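Local coordinates for protein copper-transporting ATPase (Sulfolobus solfataricus, PDB 2YJ6) that probably couples ATP hydrolysis to the movement of copper or related metal cations across the cell membrane, this chain being its nucleotide-binding and phosphorylation region, at residues A[39-44]-A[136-141]; A[31-36]-A[153-158]; A[12-17]-A[236-241]. The protein carries 1 engineered substitution. All blocks are in the same frame, centred on the assembly; numbering follows the deposited sequence.

Contact 1: residues A[39-44]-A[136-141]; sequences LTYGTP and VPRPNL. With A99 (5'-O-[(S)-hydroxy{[(R)-hydroxy({(S)-hydroxy[(1S)-1-(2-nitrophenyl)ethoxy]phosphoryl}oxy)phosphoryl]oxy}phosphoryl]adenosine), chain C.
The backbones of T40 and P137 are bridged, CA to CA 4.2 Å, where the two loops linking the mixed sheet to the nucleotide-binding antiparallel sheet cross. This is the hinge of the P-type ATPase catalytic region, and segment 136-141 follows D135 in a D-V-P-R sequence that corresponds to the DPPR hinge motif of these pumps. The tight part is mainly backbone. R138 N gives its hydrogen to L39 O in an almost straight bond (3.0 Å, 178° at the hydrogen), and two residues on, Y41 N reaches V136 O, also at 3.0 Å, nearly head-on to the carbonyl. T40 CB presses against the same V136 O at 3.3 Å. The threonine hydroxyl turns elsewhere, to D135 and G37, while D135 also holds T43 N. R138 runs out extended from CG, which lies anti to its own carbonyl carbon (chi1 -70°). NE thus comes within 3.1 Å of T40 O, Y41 CA sits over one face of the guanidinium, and NH2 makes a weak hydrogen bond to G37 O. If R138 were an alanine, G37 O would probably lose this bond and Y41 CA the flat group beneath it. On the exposed rim the Y41 ring lies along V136, CD2 3.9 Å from its CB and V136 O near the ring edge; looser still, T43 OG1 only brushes V136 CG2. Beyond, G42 O lies 3.2 Å from C6' of the caged ATP's nitrophenyl ring. Two backbone bonds, with R138 against the T40-Y41 backbone and Y41 against V136, join the linkers with little apolar core, consistent with a flexing hinge.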
# COMPACT_ATOMS: atom_id res chain seq x y z
N LEU A 39 -1.04 -6.50 -3.44
CA LEU A 39 -2.40 -6.97 -3.68
C LEU A 39 -3.33 -5.84 -4.19
O LEU A 39 -4.39 -6.11 -4.75
CB LEU A 39 -2.95 -7.61 -2.40
CG LEU A 39 -2.07 -8.75 -1.88
CD1 LEU A 39 -2.65 -9.36 -0.63
CD2 LEU A 39 -1.87 -9.83 -2.95
N THR A 40 -2.92 -4.59 -4.01
CA THR A 40 -3.67 -3.46 -4.55
C THR A 40 -2.81 -2.67 -5.52
O THR A 40 -1.59 -2.87 -5.57
CB THR A 40 -4.16 -2.51 -3.44
OG1 THR A 40 -3.03 -1.87 -2.82
CG2 THR A 40 -4.94 -3.26 -2.39
N TYR A 41 -3.42 -1.76 -6.27
CA TYR A 41 -2.65 -0.82 -7.09
C TYR A 41 -1.95 0.20 -6.22
O TYR A 41 -1.01 0.86 -6.67
CB TYR A 41 -3.53 -0.08 -8.09
CG TYR A 41 -4.05 -0.93 -9.19
CD1 TYR A 41 -3.32 -1.12 -10.36
CD2 TYR A 41 -5.30 -1.54 -9.08
CE1 TYR A 41 -3.81 -1.90 -11.39
CE2 TYR A 41 -5.79 -2.33 -10.10
CZ TYR A 41 -5.05 -2.50 -11.25
OH TYR A 41 -5.55 -3.29 -12.27
N GLY A 42 -2.40 0.33 -4.97
CA GLY A 42 -1.88 1.36 -4.08
C GLY A 42 -2.35 2.75 -4.48
O GLY A 42 -1.64 3.73 -4.27
N THR A 43 -3.55 2.83 -5.06
CA THR A 43 -4.13 4.10 -5.50
C THR A 43 -5.45 4.43 -4.78
O THR A 43 -6.48 3.80 -5.04
CB THR A 43 -4.42 4.09 -7.01
OG1 THR A 43 -5.40 3.08 -7.30
CG2 THR A 43 -3.16 3.81 -7.80
N PRO A 44 -5.43 5.42 -3.89
CA PRO A 44 -6.64 5.80 -3.14
C PRO A 44 -7.76 6.45 -3.98
O PRO A 44 -7.51 7.20 -4.91
CB PRO A 44 -6.10 6.77 -2.08
CG PRO A 44 -4.82 7.28 -2.65
CD PRO A 44 -4.23 6.13 -3.42
N VAL A 136 -7.79 0.15 -4.57
CA VAL A 136 -8.36 -0.78 -5.55
C VAL A 136 -7.56 -2.09 -5.62
O VAL A 136 -6.36 -2.07 -5.88
CB VAL A 136 -8.33 -0.16 -6.96
CG1 VAL A 136 -9.11 -1.03 -7.96
CG2 VAL A 136 -8.85 1.25 -6.94
N PRO A 137 -8.23 -3.24 -5.42
CA PRO A 137 -7.57 -4.55 -5.57
C PRO A 137 -7.20 -4.89 -7.02
O PRO A 137 -7.97 -4.62 -7.94
CB PRO A 137 -8.61 -5.53 -5.04
CG PRO A 137 -9.92 -4.84 -5.27
CD PRO A 137 -9.65 -3.37 -5.05
N ARG A 138 -6.02 -5.48 -7.20
CA ARG A 138 -5.50 -5.80 -8.53
C ARG A 138 -6.40 -6.78 -9.26
O ARG A 138 -7.01 -7.65 -8.63
CB ARG A 138 -4.08 -6.36 -8.44
CG ARG A 138 -3.04 -5.32 -8.04
CD ARG A 138 -1.61 -5.85 -8.14
NE ARG A 138 -0.64 -4.79 -7.85
CZ ARG A 138 -0.07 -4.03 -8.77
NH1 ARG A 138 -0.35 -4.23 -10.05
NH2 ARG A 138 0.78 -3.08 -8.42
N PRO A 139 -6.48 -6.65 -10.59
CA PRO A 139 -7.46 -7.35 -11.43
C PRO A 139 -7.48 -8.86 -11.20
O PRO A 139 -8.52 -9.38 -10.79
CB PRO A 139 -6.99 -7.02 -12.86
CG PRO A 139 -5.58 -6.59 -12.73
CD PRO A 139 -5.50 -5.91 -11.40
N ASN A 140 -6.37 -9.53 -11.48
CA ASN A 140 -6.33 -10.99 -11.43
C ASN A 140 -6.86 -11.59 -10.14
O ASN A 140 -8.07 -11.57 -9.87
CB ASN A 140 -4.91 -11.50 -11.69
CG ASN A 140 -4.54 -11.50 -13.16
OD1 ASN A 140 -5.27 -10.96 -13.99
ND2 ASN A 140 -3.40 -12.11 -13.49
N LEU A 141 -5.93 -12.12 -9.35
CA LEU A 141 -6.20 -12.83 -8.10
C LEU A 141 -5.17 -13.95 -8.04
O LEU A 141 -4.37 -14.11 -8.97
CB LEU A 141 -7.63 -13.41 -8.08
CG LEU A 141 -8.19 -14.03 -6.80
CD1 LEU A 141 -9.65 -13.65 -6.66
CD2 LEU A 141 -8.03 -15.55 -6.81
C' A99 C . -2.98 6.44 1.84
N1 A99 C . -5.02 15.52 3.82
C2 A99 C . -5.85 14.90 4.69
N3 A99 C . -5.43 13.98 5.56
C4 A99 C . -4.12 13.62 5.63
C5 A99 C . -3.16 14.26 4.71
C6 A99 C . -3.69 15.27 3.76
N6 A99 C . -2.89 15.91 2.88
N7 A99 C . -1.95 13.72 4.98
C8 A99 C . -2.13 12.82 5.98
N9 A99 C . -3.42 12.76 6.36
PA A99 C . 0.67 9.30 6.77
PB A99 C . 0.09 7.46 4.74
PG A99 C . -1.99 5.61 4.23
O'L A99 C . -5.37 5.03 2.25
O'M A99 C . -6.32 4.18 0.56
C1' A99 C . -3.95 3.60 -0.58
O1A A99 C . 0.74 8.06 7.63
C1B A99 C . -3.96 11.90 7.43
O1B A99 C . 0.70 7.66 3.37
O1G A99 C . -0.87 4.84 3.55
C2' A99 C . -4.09 4.52 0.44
N2' A99 C . -5.31 4.58 1.12
O2' A99 C . -5.56 10.12 7.50
O2A A99 C . 1.91 10.10 6.47
C2B A99 C . -4.36 10.56 6.85
O2B A99 C . 0.73 6.51 5.73
O2G A99 C . -3.18 5.88 3.16
C3' A99 C . -2.94 5.41 0.78
O3' A99 C . -3.68 8.30 7.38
O3A A99 C . -0.03 8.93 5.38
C3B A99 C . -3.21 9.64 7.18
O3B A99 C . -1.47 7.10 4.58
O3G A99 C . -2.61 5.03 5.48
C4' A99 C . -1.77 5.29 0.03
O4' A99 C . -2.92 11.65 8.39
C4B A99 C . -2.62 10.25 8.44
C5' A99 C . -1.68 4.34 -0.98
O5' A99 C . -0.46 10.29 7.35
C5B A99 C . -1.12 10.01 8.59
C6' A99 C . -2.75 3.52 -1.28
CM' A99 C . -1.72 7.29 1.74

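Contact 2: residues A[31-36]-A[153-158]; sequences IIFNKT and LKIIIL. Engineered in segment 31-36: N34 (natural residue Asp).
I32 and L158 meet in the apolar centre, CG2 of the isoleucine crossing L158 CD1 at a slant, 3.7 Å apart. Beside them on this face of the sheet, I32 and I156 lie side by side and point the same way, with I32 CG1 4.1 Å from I156 CB. The other face carries I31, I155, F33 and I157. There the edge of the F33 ring turns to I155, CE1 4.2 Å from its CG2, and I31 sets CG1 against L153 CG at 3.8 Å. That branch gets there because it stands anti to its carbonyl carbon (chi1 -43°), beside the backbone N.

Between the two faces run the strands, parallel, 4.8 Å apart at closest approach and 19° from exact alignment. Their carbonyls alternate as acceptors in a ladder: I31 N to K154 O, I156 N to I31 O (more bent than the rest), F33 N to I156 O, L158 N to F33 O. The last rung, K35 N to L158 O (3.0 Å), continues the ladder beyond N34. Here the contact turns polar. K35 has CG anti to its backbone N (chi1 172°) and a fully extended chain, which leads NZ away to a salt bridge with D161. N34 is an engineered replacement of the aspartate that opens the DKTGT motif, the phosphorylated residue of P-type ATPases; its OD1 accepts a bond from K187 NZ. K35, T36, D161 and K187 bind ATP in structures of this protein, and T36 touches the caged ATP here.

The pair lies within the parallel core of a haloacid dehalogenase-like fold. Strand 201-205 flanks 31-34 on the side away from 154-158, helix 184-196 packs on I32 and L158, and helix 144-150 brings K147 against I31 and I155.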
# COMPACT_ATOMS: atom_id res chain seq x y z
N ILE A 31 5.37 -17.29 2.41
CA ILE A 31 5.15 -16.13 1.55
C ILE A 31 4.40 -15.04 2.31
O ILE A 31 3.28 -15.27 2.79
CB ILE A 31 4.26 -16.49 0.36
CG1 ILE A 31 4.66 -17.84 -0.24
CG2 ILE A 31 4.27 -15.35 -0.66
CD1 ILE A 31 5.82 -17.75 -1.22
N ILE A 32 4.99 -13.85 2.39
CA ILE A 32 4.35 -12.72 3.07
C ILE A 32 4.08 -11.53 2.15
O ILE A 32 4.98 -11.01 1.51
CB ILE A 32 5.18 -12.22 4.26
CG1 ILE A 32 5.24 -13.31 5.33
CG2 ILE A 32 4.57 -10.92 4.80
CD1 ILE A 32 6.02 -12.92 6.55
N PHE A 33 2.82 -11.12 2.09
CA PHE A 33 2.41 -9.97 1.30
C PHE A 33 2.20 -8.74 2.18
O PHE A 33 1.42 -8.76 3.14
CB PHE A 33 1.11 -10.27 0.55
CG PHE A 33 1.27 -11.25 -0.58
CD1 PHE A 33 1.19 -12.62 -0.35
CD2 PHE A 33 1.52 -10.81 -1.86
CE1 PHE A 33 1.35 -13.53 -1.40
CE2 PHE A 33 1.68 -11.70 -2.91
CZ PHE A 33 1.60 -13.07 -2.68
N ASN A 34 2.92 -7.67 1.86
CA ASN A 34 2.54 -6.34 2.33
C ASN A 34 1.38 -5.85 1.49
O ASN A 34 1.55 -5.61 0.30
CB ASN A 34 3.70 -5.36 2.20
CG ASN A 34 4.27 -4.97 3.53
OD1 ASN A 34 3.84 -3.97 4.13
ND2 ASN A 34 5.22 -5.75 4.02
N LYS A 35 0.20 -5.70 2.09
CA LYS A 35 -1.02 -5.39 1.32
C LYS A 35 -0.87 -4.29 0.26
O LYS A 35 -0.91 -4.56 -0.94
CB LYS A 35 -2.18 -5.06 2.27
CG LYS A 35 -3.44 -4.53 1.57
CD LYS A 35 -4.35 -3.86 2.58
CE LYS A 35 -5.55 -3.23 1.91
NZ LYS A 35 -6.37 -2.48 2.89
N THR A 36 -0.71 -3.04 0.70
CA THR A 36 -0.74 -1.88 -0.19
C THR A 36 0.35 -1.88 -1.27
O THR A 36 1.54 -1.90 -0.94
CB THR A 36 -0.58 -0.58 0.62
OG1 THR A 36 -1.45 -0.61 1.76
CG2 THR A 36 -0.88 0.64 -0.25
N LEU A 153 3.36 -24.18 0.96
CA LEU A 153 3.63 -22.79 1.34
C LEU A 153 2.63 -22.17 2.33
O LEU A 153 1.43 -22.20 2.10
CB LEU A 153 3.72 -21.91 0.09
CG LEU A 153 5.11 -21.61 -0.48
CD1 LEU A 153 6.21 -22.20 0.40
CD2 LEU A 153 5.26 -22.07 -1.92
N LYS A 154 3.15 -21.61 3.41
CA LYS A 154 2.36 -20.79 4.33
C LYS A 154 2.19 -19.36 3.78
O LYS A 154 3.16 -18.72 3.39
CB LYS A 154 3.03 -20.75 5.70
CG LYS A 154 2.27 -19.97 6.74
CD LYS A 154 3.14 -19.68 7.95
CE LYS A 154 3.28 -20.88 8.88
NZ LYS A 154 2.18 -20.92 9.89
N ILE A 155 0.96 -18.87 3.74
CA ILE A 155 0.70 -17.53 3.19
C ILE A 155 0.10 -16.56 4.22
O ILE A 155 -0.81 -16.91 4.98
CB ILE A 155 -0.16 -17.60 1.93
CG1 ILE A 155 0.50 -18.52 0.91
CG2 ILE A 155 -0.38 -16.21 1.35
CD1 ILE A 155 -0.21 -18.57 -0.42
N ILE A 156 0.64 -15.33 4.25
CA ILE A 156 0.34 -14.38 5.31
C ILE A 156 0.19 -12.96 4.77
O ILE A 156 0.93 -12.53 3.88
CB ILE A 156 1.45 -14.38 6.38
CG1 ILE A 156 1.53 -15.74 7.07
CG2 ILE A 156 1.21 -13.28 7.41
CD1 ILE A 156 2.63 -15.85 8.10
N ILE A 157 -0.78 -12.23 5.31
CA ILE A 157 -1.00 -10.84 4.89
C ILE A 157 -0.70 -9.85 6.00
O ILE A 157 -1.18 -10.01 7.13
CB ILE A 157 -2.42 -10.62 4.35
CG1 ILE A 157 -2.62 -11.44 3.07
CG2 ILE A 157 -2.67 -9.14 4.08
CD1 ILE A 157 -3.92 -11.20 2.39
N LEU A 158 0.11 -8.84 5.70
CA LEU A 158 0.38 -7.78 6.67
C LEU A 158 -0.23 -6.47 6.18
O LEU A 158 -0.06 -6.10 5.01
CB LEU A 158 1.89 -7.61 6.89
CG LEU A 158 2.64 -8.84 7.42
CD1 LEU A 158 4.13 -8.57 7.59
CD2 LEU A 158 2.03 -9.31 8.72

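Contact 3: residues A[12-17]-A[236-241]; sequences KGMIIK and IILVSN
I15 and V239 cross at about a right angle, the end of the isoleucine laid over CG1 of the valine. Both I15 CG1 and I15 CD1 stand 3.4 Å from it, tighter than ordinary carbon contacts. On the same face of the sheet I15 and I237 set their CB atoms 4.1 Å apart, directly across an antiparallel hydrogen-bonded pair. I15 N to I237 O and I237 N to I15 O, both lying in the plane of the accepting carbonyl, form its two bonds.

The other face is gentler. I16 and I236 lie side by side and point the same way, I16 CD1 3.9 Å from I236 CG1, while M14 rests CB on I236 CG2. The methionine's chain leads away from the partner strand, bent at chi3 (-70°), and packs on helices 5-12 and 243-250.

Ahead of M14, G13 closes helix 5-12 with a positive phi in a Schellman motif and lets that helix turn directly into strand 14-16, an antiparallel edge of the mixed sheet away from the annotated sites. Its O accepts a straight bond from S240 N (3.2 Å, 171° at the hydrogen). V239 CG2, set between its own backbone N and carbonyl carbon, is only 3.0 Å from that same oxygen, an unusually short approach that marks a tight spot. A CB at G13 would run into S240 CB. The serine hydroxyl, anti to its backbone N, takes a bond from D242 N.

Aliphatic branches on both faces and three backbone bonds fit a strand added to the sheet edge by backbone pairing and apolar packing, with no charged group taking part.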
# COMPACT_ATOMS: atom_id res chain seq x y z
N LYS A 12 12.07 -12.17 -18.62
CA LYS A 12 10.80 -12.58 -18.02
C LYS A 12 10.13 -11.51 -17.17
O LYS A 12 8.99 -11.68 -16.75
CB LYS A 12 10.99 -13.83 -17.17
CG LYS A 12 10.34 -15.08 -17.72
CD LYS A 12 11.38 -16.10 -18.13
CE LYS A 12 10.91 -17.51 -17.80
NZ LYS A 12 10.76 -17.73 -16.33
N GLY A 13 10.83 -10.40 -16.92
CA GLY A 13 10.28 -9.35 -16.09
C GLY A 13 10.93 -9.15 -14.72
O GLY A 13 10.39 -8.44 -13.88
N MET A 14 12.09 -9.77 -14.49
CA MET A 14 12.71 -9.71 -13.17
C MET A 14 14.19 -9.30 -13.20
O MET A 14 14.98 -9.89 -13.94
CB MET A 14 12.58 -11.05 -12.45
CG MET A 14 11.18 -11.40 -11.97
SD MET A 14 11.03 -13.16 -11.53
CE MET A 14 11.12 -13.92 -13.14
N ILE A 15 14.54 -8.30 -12.39
CA ILE A 15 15.94 -7.91 -12.22
C ILE A 15 16.56 -8.59 -11.00
O ILE A 15 16.11 -8.39 -9.88
CB ILE A 15 16.08 -6.40 -11.98
CG1 ILE A 15 15.41 -5.60 -13.10
CG2 ILE A 15 17.55 -6.03 -11.79
CD1 ILE A 15 15.65 -4.12 -13.00
N ILE A 16 17.61 -9.38 -11.21
CA ILE A 16 18.24 -10.13 -10.11
C ILE A 16 19.41 -9.40 -9.49
O ILE A 16 20.51 -9.45 -10.02
CB ILE A 16 18.76 -11.50 -10.58
CG1 ILE A 16 17.61 -12.39 -11.03
CG2 ILE A 16 19.52 -12.17 -9.45
CD1 ILE A 16 16.38 -12.29 -10.13
N LYS A 17 19.18 -8.73 -8.37
CA LYS A 17 20.21 -7.91 -7.73
C LYS A 17 21.36 -8.70 -7.08
O LYS A 17 22.38 -8.11 -6.75
CB LYS A 17 19.60 -6.93 -6.72
N ILE A 236 15.30 -9.10 -5.53
CA ILE A 236 14.64 -9.16 -6.83
C ILE A 236 13.70 -7.97 -7.05
O ILE A 236 12.86 -7.64 -6.20
CB ILE A 236 13.80 -10.43 -6.96
CG1 ILE A 236 14.63 -11.68 -6.67
CG2 ILE A 236 13.12 -10.52 -8.35
CD1 ILE A 236 13.79 -12.90 -6.46
N ILE A 237 13.83 -7.34 -8.21
CA ILE A 237 12.92 -6.26 -8.59
C ILE A 237 12.01 -6.71 -9.72
O ILE A 237 12.46 -7.20 -10.76
CB ILE A 237 13.69 -4.98 -8.96
CG1 ILE A 237 14.42 -4.46 -7.73
CG2 ILE A 237 12.73 -3.92 -9.51
CD1 ILE A 237 15.64 -3.69 -8.05
N LEU A 238 10.71 -6.55 -9.48
CA LEU A 238 9.70 -6.99 -10.41
C LEU A 238 9.33 -5.84 -11.34
O LEU A 238 8.32 -5.16 -11.12
CB LEU A 238 8.46 -7.42 -9.63
CG LEU A 238 7.97 -8.86 -9.71
CD1 LEU A 238 6.80 -9.03 -8.77
CD2 LEU A 238 7.55 -9.21 -11.12
N VAL A 239 10.16 -5.61 -12.36
CA VAL A 239 9.93 -4.56 -13.35
C VAL A 239 8.63 -4.81 -14.09
O VAL A 239 7.91 -3.89 -14.47
CB VAL A 239 11.07 -4.48 -14.36
CG1 VAL A 239 12.35 -4.11 -13.66
CG2 VAL A 239 11.24 -5.79 -15.08
N SER A 240 8.33 -6.09 -14.28
CA SER A 240 7.04 -6.48 -14.82
C SER A 240 5.92 -5.69 -14.15
O SER A 240 4.99 -5.25 -14.82
CB SER A 240 6.85 -7.98 -14.59
OG SER A 240 5.48 -8.33 -14.58
N ASN A 241 6.04 -5.48 -12.84
CA ASN A 241 4.94 -4.96 -12.02
C ASN A 241 3.74 -5.90 -11.98
O ASN A 241 2.69 -5.57 -11.43
CB ASN A 241 4.51 -3.55 -12.46
CG ASN A 241 5.35 -2.44 -11.86
OD1 ASN A 241 5.89 -2.58 -10.75
ND2 ASN A 241 5.47 -1.33 -12.58

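Contacts 2 and 3 belong to the same mixed sheet, but at different depths: contact 2 is a buried parallel pair in its interior, contact 3 a partly buried antiparallel pair at its edge, their nearest atoms about 8 Å apart. Contact 1 is the surface contact, made by loops with a single bridge in place of a strand pair. All three use backbone bonds; contacts 2 and 3 add aliphatic packing on both sheet faces, contact 1 an arginine, a tyrosine and polar neighbours. Contact 1 rests on contact 2, L39 CD2 lying 3.7 Å from F33 CD2, so the hinge abuts the strand leading to the DKTGT motif. Towards contact 3 only R138 NH1 approaches, packing against N241 O.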